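Local coordinates for SnoaL-like domain-containing protein (PDB 4GB5) that is of unknown function but carries a SnoaL-like domain of the NTF2 clan, whose cone-shaped alpha-beta fold commonly encloses a ligand or substrate pocket, at residues A[36-39]-A[40-43]; A[67-70]-A[71-74]; A[126-130]-A[131-135]. All coordinates share one frame; numbering follows the deposited sequence. Where two conformers were deposited one is given.

Contact 1. Residues A[36-39]-A[40-43]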
ATOM      1  N   VAL A  36      16.356 -12.147  -3.094  1.00 10.79           N
ATOM      2  CA  VAL A  36      15.960 -10.759  -3.398  1.00  8.18           C
ATOM      3  C   VAL A  36      17.051  -9.840  -3.924  1.00  9.22           C
ATOM      4  O   VAL A  36      16.790  -8.967  -4.738  1.00  9.96           O
ATOM      5  CB  VAL A  36      15.350 -10.114  -2.133  1.00  8.81           C
ATOM      6  CG1 VAL A  36      15.000  -8.665  -2.276  1.00  7.89           C
ATOM      7  CG2 VAL A  36      14.106 -10.902  -1.723  1.00 10.67           C
ATOM      8  N   HIS A  37      18.261 -10.038  -3.417  1.00 11.96           N
ATOM      9  CA  HIS A  37      19.393  -9.128  -3.653  1.00  8.61           C
ATOM     10  C   HIS A  37      20.562  -9.784  -4.367  1.00  9.22           C
ATOM     11  O   HIS A  37      20.775 -11.011  -4.305  1.00 11.88           O
ATOM     12  CB  HIS A  37      19.887  -8.629  -2.280  1.00 10.73           C
ATOM     13  CG  HIS A  37      18.896  -7.747  -1.572  1.00  9.05           C
ATOM     14  ND1 HIS A  37      18.520  -6.523  -2.083  1.00 10.68           N
ATOM     15  CD2 HIS A  37      18.237  -7.886  -0.399  1.00 10.42           C
ATOM     16  CE1 HIS A  37      17.629  -5.971  -1.280  1.00  9.00           C
ATOM     17  NE2 HIS A  37      17.452  -6.762  -0.239  1.00 10.13           N
ATOM     18  N   THR A  38      21.323  -8.944  -5.048  1.00 11.59           N
ATOM     19  CA  THR A  38      22.640  -9.367  -5.486  1.00 11.62           C
ATOM     20  C   THR A  38      23.659  -9.428  -4.330  1.00 12.30           C
ATOM     21  O   THR A  38      23.432  -8.923  -3.225  1.00 11.45           O
ATOM     22  CB  THR A  38      23.193  -8.388  -6.543  1.00 12.32           C
ATOM     23  OG1 THR A  38      23.232  -7.085  -5.993  1.00 10.79           O
ATOM     24  CG2 THR A  38      22.331  -8.332  -7.808  1.00 12.01           C
ATOM     25  N   ASP A  39      24.799 -10.072  -4.596  1.00 10.79           N
ATOM     26  CA  ASP A  39      25.919 -10.137  -3.657  1.00 12.67           C
ATOM     27  C   ASP A  39      27.144  -9.766  -4.466  1.00 15.26           C
ATOM     28  O   ASP A  39      27.573 -10.559  -5.294  1.00 16.44           O
ATOM     29  CB  ASP A  39      26.083 -11.550  -3.101  1.00 15.52           C
ATOM     30  CG  ASP A  39      27.057 -11.622  -1.944  1.00 14.66           C
ATOM     31  OD1 ASP A  39      27.651 -10.574  -1.591  1.00 15.45           O
ATOM     32  OD2 ASP A  39      27.276 -12.748  -1.423  1.00 20.59           O
ATOM     33  N   PRO A  40      27.731  -8.588  -4.214  1.00 13.76           N
ATOM     34  CA  PRO A  40      27.360  -7.629  -3.180  1.00 13.21           C
ATOM     35  C   PRO A  40      26.155  -6.782  -3.533  1.00 12.16           C
ATOM     36  O   PRO A  40      25.624  -6.881  -4.626  1.00 12.92           O
ATOM     37  CB  PRO A  40      28.627  -6.782  -3.039  1.00 16.99           C
ATOM     38  CG  PRO A  40      29.236  -6.802  -4.418  1.00 19.62           C
ATOM     39  CD  PRO A  40      28.945  -8.177  -4.946  1.00 18.70           C
ATOM     40  N   LEU A  41      25.782  -5.928  -2.587  1.00 15.31           N
ATOM     41  CA  LEU A  41      24.614  -5.063  -2.674  1.00 17.70           C
ATOM     42  C   LEU A  41      25.052  -3.633  -2.354  1.00 14.02           C
ATOM     43  O   LEU A  41      25.813  -3.400  -1.401  1.00 13.87           O
ATOM     44  CB  LEU A  41      23.586  -5.510  -1.610  1.00 18.49           C
ATOM     45  CG  LEU A  41      22.311  -4.699  -1.386  1.00 14.53           C
ATOM     46  CD1 LEU A  41      21.544  -4.670  -2.686  1.00 17.41           C
ATOM     47  CD2 LEU A  41      21.439  -5.244  -0.325  1.00 16.26           C
ATOM     48  N   THR A  42      24.576  -2.650  -3.122  1.00 13.53           N
ATOM     49  CA  THR A  42      24.786  -1.271  -2.766  1.00 13.01           C
ATOM     50  C   THR A  42      23.613  -0.745  -1.948  1.00 12.57           C
ATOM     51  O   THR A  42      22.466  -0.976  -2.308  1.00 12.30           O
ATOM     52  CB  THR A  42      24.973  -0.424  -4.019  1.00 15.44           C
ATOM     53  OG1 THR A  42      26.168  -0.862  -4.676  1.00 16.26           O
ATOM     54  CG2 THR A  42      25.142   1.026  -3.658  1.00 18.96           C
ATOM     55  N   ILE A  43      23.910  -0.091  -0.825  1.00 13.41           N
ATOM     56  CA  ILE A  43      22.889   0.438   0.052  1.00 12.83           C
ATOM     57  C   ILE A  43      23.119   1.904   0.380  1.00 13.69           C
ATOM     58  O   ILE A  43      24.236   2.333   0.543  1.00 15.53           O
ATOM     59  CB  ILE A  43      22.809  -0.352   1.363  1.00 15.14           C
ATOM     60  CG1 ILE A  43      24.163  -0.413   2.014  1.00 17.29           C
ATOM     61  CG2 ILE A  43      22.321  -1.763   1.105  1.00 16.34           C
ATOM     62  CD1 ILE A  43      24.133  -0.997   3.427  1.00 20.45           C
TER
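His-37 is overlapped on one ring face by the isobutyl end of Leu-41, four residues further on, round the corner at Asp-39 and Pro-40. The methyl CD2 of Leu-41 stands 3.8 Å from the centroid of the His-37 ring and only 17° off its normal, which meets the geometry of a CH-pi contact over the face, though shifted toward the rim. The second branch, Leu-41 CD1, reaches 3.6 Å from His-37 ND1. With CG of Leu-41 anti to its backbone N (chi1 174°), the fork of the side chain is carried back toward the imidazole. The opposite face of the ring is covered by CG1 of Val-36, 3.7 Å above the plane and over its centre, clamping the ring between two aliphatic groups. Its rotation is fixed further by a hydrogen bond between ND1 and the backbone oxygen of Leu-134.

The corner itself is closed by a side chain. Thr-38 OG1 donates to the carbonyl oxygen of Pro-40 at 2.8 Å, approaching 24° out of the carbonyl plane and spanning the bend. The peptide bond before Pro-40 is cis, which draws the CA atoms of Asp-39 and Pro-40 to 2.9 Å and turns the chain round a corner. The carboxylate of Asp-39 stays beside the turn, OD1 3.3 Å from Pro-40 N, while OD2 forms a salt bridge with Arg-34 and OD1 also accepts from the backbone N of Leu-58.

From helix 32-36 the chain passes through the short strand 37-38 and the corner into strand 41-44. Ile-23 of helix 6-25 touches His-37, Tyr-61 of helix 58-69 meets the same ring edge-to-face and also packs on Leu-41, and strands 54-56 and 131-145 flank the outgoing strand.

Contact 2. Residues A[67-70]-A[71-74]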
ATOM      1  N   ALA A  67      20.672  -7.728  13.336  1.00 15.83           N
ATOM      2  CA  ALA A  67      20.973  -6.978  14.552  1.00 17.48           C
ATOM      3  C   ALA A  67      20.047  -5.788  14.764  1.00 19.63           C
ATOM      4  O   ALA A  67      19.529  -5.580  15.851  1.00 20.47           O
ATOM      5  CB  ALA A  67      22.436  -6.533  14.530  1.00 17.71           C
ATOM      6  N   SER A  68      19.829  -4.991  13.736  0.57 17.39           N
ATOM      7  CA  SER A  68      19.040  -3.774  13.913  0.57 20.69           C
ATOM      8  C   SER A  68      17.534  -4.055  14.073  0.57 19.85           C
ATOM      9  O   SER A  68      16.855  -3.487  14.947  0.57 20.43           O
ATOM     10  CB  SER A  68      19.316  -2.771  12.790  0.57 24.57           C
ATOM     11  OG  SER A  68      18.969  -3.266  11.511  0.57 30.78           O
ATOM     12  N   PHE A  69      16.989  -4.948  13.258  1.00 17.08           N
ATOM     13  CA  PHE A  69      15.575  -5.272  13.370  1.00 17.94           C
ATOM     14  C   PHE A  69      15.295  -6.091  14.638  1.00 18.29           C
ATOM     15  O   PHE A  69      14.164  -6.182  15.081  1.00 18.94           O
ATOM     16  CB  PHE A  69      15.045  -5.951  12.078  1.00 16.14           C
ATOM     17  CG  PHE A  69      14.793  -4.998  10.953  1.00 22.29           C
ATOM     18  CD1 PHE A  69      13.666  -4.195  10.952  1.00 31.03           C
ATOM     19  CD2 PHE A  69      15.620  -4.929   9.862  1.00 23.08           C
ATOM     20  CE1 PHE A  69      13.429  -3.295   9.897  1.00 23.04           C
ATOM     21  CE2 PHE A  69      15.374  -4.053   8.830  1.00 24.02           C
ATOM     22  CZ  PHE A  69      14.249  -3.252   8.839  1.00 23.15           C
ATOM     23  N   GLY A  70      16.331  -6.620  15.277  1.00 20.85           N
ATOM     24  CA  GLY A  70      16.181  -7.260  16.575  1.00 23.33           C
ATOM     25  C   GLY A  70      15.731  -6.338  17.700  1.00 21.80           C
ATOM     26  O   GLY A  70      15.288  -6.781  18.760  1.00 26.09           O
ATOM     27  N   ALA A  71      15.838  -5.038  17.466  1.00 17.51           N
ATOM     28  CA  ALA A  71      15.392  -4.047  18.416  1.00 17.42           C
ATOM     29  C   ALA A  71      13.862  -3.919  18.408  1.00 16.09           C
ATOM     30  O   ALA A  71      13.314  -3.334  19.339  1.00 21.20           O
ATOM     31  CB  ALA A  71      15.989  -2.730  18.078  1.00 20.38           C
ATOM     32  N   PHE A  72      13.194  -4.425  17.369  1.00 11.46           N
ATOM     33  CA  PHE A  72      11.751  -4.198  17.190  1.00 10.08           C
ATOM     34  C   PHE A  72      10.906  -5.411  17.437  1.00 12.29           C
ATOM     35  O   PHE A  72      11.224  -6.515  16.985  1.00 15.12           O
ATOM     36  CB  PHE A  72      11.507  -3.705  15.762  1.00 10.23           C
ATOM     37  CG  PHE A  72      12.301  -2.473  15.444  1.00 12.99           C
ATOM     38  CD1 PHE A  72      12.123  -1.348  16.185  1.00 12.50           C
ATOM     39  CD2 PHE A  72      13.230  -2.442  14.423  1.00 20.98           C
ATOM     40  CE1 PHE A  72      12.845  -0.201  15.954  1.00 18.97           C
ATOM     41  CE2 PHE A  72      13.978  -1.253  14.184  1.00 17.49           C
ATOM     42  CZ  PHE A  72      13.794  -0.169  14.963  1.00 16.69           C
ATOM     43  N   SER A  73       9.781  -5.215  18.124  1.00 10.02           N
ATOM     44  CA  SER A  73       8.835  -6.293  18.275  1.00 10.42           C
ATOM     45  C   SER A  73       8.248  -6.740  16.944  1.00 11.10           C
ATOM     46  O   SER A  73       7.940  -7.952  16.736  1.00 14.23           O
ATOM     47  CB  SER A  73       7.697  -5.849  19.155  1.00 14.66           C
ATOM     48  OG  SER A  73       8.183  -5.647  20.440  1.00 21.77           O
ATOM     49  N   ALA A  74       8.019  -5.771  16.068  1.00 10.02           N
ATOM     50  CA  ALA A  74       7.477  -6.022  14.762  1.00 10.30           C
ATOM     51  C   ALA A  74       7.781  -4.834  13.890  1.00  7.77           C
ATOM     52  O   ALA A  74       8.040  -3.737  14.389  1.00  8.64           O
ATOM     53  CB  ALA A  74       5.976  -6.235  14.819  1.00 12.93           C
TER
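Two successive backbone hydrogen bonds join Ser-68 and Phe-69 to Ala-71 and Phe-72 where helix 58-69 runs out. Ala-71 N donates to Ser-68 O at 3.1 Å with an N-H...O angle of 162°, and Phe-72 N donates to Phe-69 O at 3.0 Å with an angle of 164°. Each spans three residues, and the second closes a type I turn from Phe-69 to Phe-72. A weak bond from Gly-70 N to Ala-67 O has the same i to i+3 spacing. The oxygen of Phe-69 also takes a weak hydrogen bond from Lys-27 NZ, whose firmer bond goes to Phe-72 O; one ammonium group thus bridges the two ends of the turn.

Side chains pack around these bonds. The methyl of Ala-71 lies 3.3 Å from Ser-68 O, beside the first of them. Phe-72 CG stands anti to its own carbonyl carbon (chi1 -56°), which swings the ring back over the helix end: CD2 comes to 3.8 Å from Phe-69 CA, and CE2 to 3.7 Å from Ser-68 O. The two phenyl groups meet obliquely and at one corner, Phe-69 CD1 to Phe-72 CD2 at 3.9 Å, which is a van der Waals touch rather than a stack. Beyond the turn, Phe-72 meets the ring of His-101 and touches Leu-103, while Phe-69 packs on Thr-75 and His-77 of strand 74-87. Replacing Phe-72 by an alanine is likely to open a gap between the helix end and His-101 and Leu-103, and to leave Phe-69 CD1 without the touch of Phe-72 CD2.

The arrangement is a type I beta turn that ends helix 58-69 and leads the chain into strand 74-87.

Contact 3. Residues A[126-130]-A[131-135]; sequences VRTAD and GWRLS
Arg-127 has CG anti to its backbone N (chi1 -176°) and bends again at chi2 and chi3, while Trp-132 has CG anti to its carbonyl carbon, and together these turns bring arginine and indole into contact on one face of the hairpin. CB of Arg-127 sits over the six-membered ring of Trp-132, 3.7 Å from its centroid and 6° off the normal, a CH-pi contact. Further out, Trp-132 CZ2 lies over the guanidinium, the two planes 56° apart. Asp-9 OD1 receives both Arg-127 NH2, as a salt bridge, and Trp-132 NE1, tying this pair to helix 6-25.

On the other face, Thr-128 OG1 donates to Gly-131 O at 2.7 Å, in the carbonyl plane on a lone pair; Thr-128 N grips the same oxygen. OG1 also accepts from Asp-130 N at 2.9 Å, an ST turn. Arg-133 makes weak bonds to Asp-130 O and a straighter one from NH1 to Trp-132 O.

Gly-131, at a positive phi, would jam any CB against Asp-130 O. Paired bonds between Val-126 and Arg-133 complete the ladder of an antiparallel beta hairpin closed by a type I turn.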
ATOM      1  N   VAL A 126      18.879  -6.058 -11.358  1.00  9.80           N
ATOM      2  CA  VAL A 126      19.568  -6.732 -12.436  1.00 10.95           C
ATOM      3  C   VAL A 126      18.991  -8.110 -12.647  1.00 11.24           C
ATOM      4  O   VAL A 126      18.527  -8.780 -11.689  1.00 11.88           O
ATOM      5  CB  VAL A 126      21.076  -6.836 -12.189  1.00 16.88           C
ATOM      6  CG1 VAL A 126      21.681  -5.458 -12.103  1.00 16.85           C
ATOM      7  CG2 VAL A 126      21.379  -7.583 -10.970  1.00 16.87           C
ATOM      8  N   ARG A 127      18.955  -8.514 -13.905  1.00 12.64           N
ATOM      9  CA  ARG A 127      18.454  -9.832 -14.228  1.00 13.04           C
ATOM     10  C   ARG A 127      19.603 -10.828 -14.129  1.00 13.59           C
ATOM     11  O   ARG A 127      20.519 -10.842 -14.937  1.00 14.67           O
ATOM     12  CB  ARG A 127      17.819  -9.848 -15.628  1.00 15.67           C
ATOM     13  CG  ARG A 127      17.169 -11.195 -15.996  1.00 22.74           C
ATOM     14  CD  ARG A 127      17.284 -11.512 -17.517  1.00 34.45           C
ATOM     15  NE  ARG A 127      16.736 -10.460 -18.372  1.00 34.24           N
ATOM     16  CZ  ARG A 127      15.434 -10.250 -18.553  1.00 31.34           C
ATOM     17  NH1 ARG A 127      15.011  -9.271 -19.345  1.00 27.11           N
ATOM     18  NH2 ARG A 127      14.549 -11.026 -17.938  1.00 35.13           N
ATOM     19  N   THR A 128      19.575 -11.638 -13.079  1.00 15.80           N
ATOM     20  CA  THR A 128      20.604 -12.657 -12.903  1.00 16.80           C
ATOM     21  C   THR A 128      20.155 -13.937 -13.530  1.00 18.54           C
ATOM     22  O   THR A 128      19.026 -14.073 -13.990  1.00 21.74           O
ATOM     23  CB  THR A 128      20.913 -12.951 -11.432  1.00 16.89           C
ATOM     24  OG1 THR A 128      19.900 -13.813 -10.865  1.00 17.97           O
ATOM     25  CG2 THR A 128      21.082 -11.682 -10.656  1.00 16.74           C
ATOM     26  N   ALA A 129      21.061 -14.908 -13.560  1.00 21.22           N
ATOM     27  CA  ALA A 129      20.695 -16.213 -14.053  1.00 23.70           C
ATOM     28  C   ALA A 129      19.594 -16.890 -13.253  1.00 23.85           C
ATOM     29  O   ALA A 129      18.937 -17.809 -13.750  1.00 30.01           O
ATOM     30  CB  ALA A 129      21.937 -17.110 -14.114  1.00 27.25           C
ATOM     31  N   ASP A 130      19.396 -16.451 -12.013  1.00 20.46           N
ATOM     32  CA  ASP A 130      18.355 -16.990 -11.141  1.00 19.03           C
ATOM     33  C   ASP A 130      17.185 -16.008 -10.963  1.00 20.51           C
ATOM     34  O   ASP A 130      16.404 -16.103 -10.019  1.00 18.84           O
ATOM     35  CB  ASP A 130      18.945 -17.338  -9.773  1.00 27.35           C
ATOM     36  CG  ASP A 130      19.948 -18.469  -9.846  1.00 43.49           C
ATOM     37  OD1 ASP A 130      19.555 -19.579 -10.272  1.00 48.63           O
ATOM     38  OD2 ASP A 130      21.122 -18.245  -9.478  1.00 52.82           O
ATOM     39  N   GLY A 131      17.064 -15.070 -11.895  1.00 17.99           N
ATOM     40  CA  GLY A 131      15.957 -14.134 -11.884  1.00 15.76           C
ATOM     41  C   GLY A 131      16.371 -12.730 -11.462  1.00 11.72           C
ATOM     42  O   GLY A 131      17.538 -12.459 -11.151  1.00 13.91           O
ATOM     43  N   TRP A 132      15.414 -11.820 -11.486  1.00 11.74           N
ATOM     44  CA  TRP A 132      15.671 -10.438 -11.093  1.00  9.96           C
ATOM     45  C   TRP A 132      16.108 -10.344  -9.645  1.00 10.69           C
ATOM     46  O   TRP A 132      15.556 -11.041  -8.765  1.00 11.26           O
ATOM     47  CB  TRP A 132      14.455  -9.561 -11.350  1.00 10.19           C
ATOM     48  CG  TRP A 132      14.235  -9.286 -12.816  1.00 10.00           C
ATOM     49  CD1 TRP A 132      13.422  -9.992 -13.680  1.00 11.66           C
ATOM     50  CD2 TRP A 132      14.859  -8.257 -13.608  1.00 10.11           C
ATOM     51  NE1 TRP A 132      13.506  -9.454 -14.945  1.00 13.19           N
ATOM     52  CE2 TRP A 132      14.366  -8.381 -14.925  1.00 13.11           C
ATOM     53  CE3 TRP A 132      15.746  -7.209 -13.313  1.00 11.13           C
ATOM     54  CZ2 TRP A 132      14.757  -7.516 -15.956  1.00 13.95           C
ATOM     55  CZ3 TRP A 132      16.148  -6.356 -14.342  1.00 11.19           C
ATOM     56  CH2 TRP A 132      15.651  -6.522 -15.646  1.00 12.63           C
ATOM     57  N   ARG A 133      17.046  -9.431  -9.381  1.00 11.81           N
ATOM     58  CA  ARG A 133      17.481  -9.137  -8.021  1.00  9.45           C
ATOM     59  C   ARG A 133      17.702  -7.646  -7.851  1.00 12.08           C
ATOM     60  O   ARG A 133      18.089  -6.946  -8.797  1.00 11.01           O
ATOM     61  CB  ARG A 133      18.855  -9.827  -7.735  1.00 10.55           C
ATOM     62  CG  ARG A 133      18.854 -11.374  -7.726  1.00 10.23           C
ATOM     63  CD  ARG A 133      18.042 -11.936  -6.582  1.00  9.41           C
ATOM     64  NE  ARG A 133      18.142 -13.395  -6.496  1.00 12.56           N
ATOM     65  CZ  ARG A 133      17.397 -14.242  -7.181  1.00 15.65           C
ATOM     66  NH1 ARG A 133      16.475 -13.829  -8.017  1.00 14.68           N
ATOM     67  NH2 ARG A 133      17.567 -15.551  -6.987  1.00 18.24           N
ATOM     68  N   LEU A 134      17.470  -7.162  -6.643  1.00  9.37           N
ATOM     69  CA  LEU A 134      17.716  -5.768  -6.322  1.00  9.02           C
ATOM     70  C   LEU A 134      19.205  -5.586  -5.992  1.00 12.57           C
ATOM     71  O   LEU A 134      19.716  -6.160  -5.019  1.00 11.37           O
ATOM     72  CB  LEU A 134      16.856  -5.327  -5.125  1.00  8.74           C
ATOM     73  CG  LEU A 134      15.347  -5.270  -5.322  1.00  7.93           C
ATOM     74  CD1 LEU A 134      14.625  -4.904  -4.058  1.00 10.44           C
ATOM     75  CD2 LEU A 134      15.003  -4.272  -6.414  1.00 14.75           C
ATOM     76  N   SER A 135      19.883  -4.791  -6.806  1.00 11.35           N
ATOM     77  CA  SER A 135      21.329  -4.569  -6.708  1.00 10.54           C
ATOM     78  C   SER A 135      21.705  -3.278  -6.001  1.00 11.23           C
ATOM     79  O   SER A 135      22.828  -3.135  -5.553  1.00 11.64           O
ATOM     80  CB  SER A 135      21.955  -4.551  -8.107  1.00 12.09           C
ATOM     81  OG  SER A 135      21.265  -3.607  -8.919  1.00 12.60           O
TER

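Overall arrangement
Contacts 1 and 3 are neighbours, their centres about 10 Å apart, because strands 41-44 and 131-145 run side by side in one mixed sheet. They touch: Val-36 O lies 2.7 Å from Leu-134 N and Thr-42 N 3.0 Å from Ser-135 O, both probable hydrogen bonds, and Thr-38 packs on Ser-135. Contact 2 stands apart, its centre about 21 Å from that of contact 1 and 28 Å from that of contact 3. Helix 58-69 spans the interval, Tyr-61 packing on contact 1 and contact 2 ending it. A triethylene glycol about 4 Å from the side chain of Pro-40 probably comes from the crystallisation liquor; such molecules can mark pockets, but no active site is known for this protein.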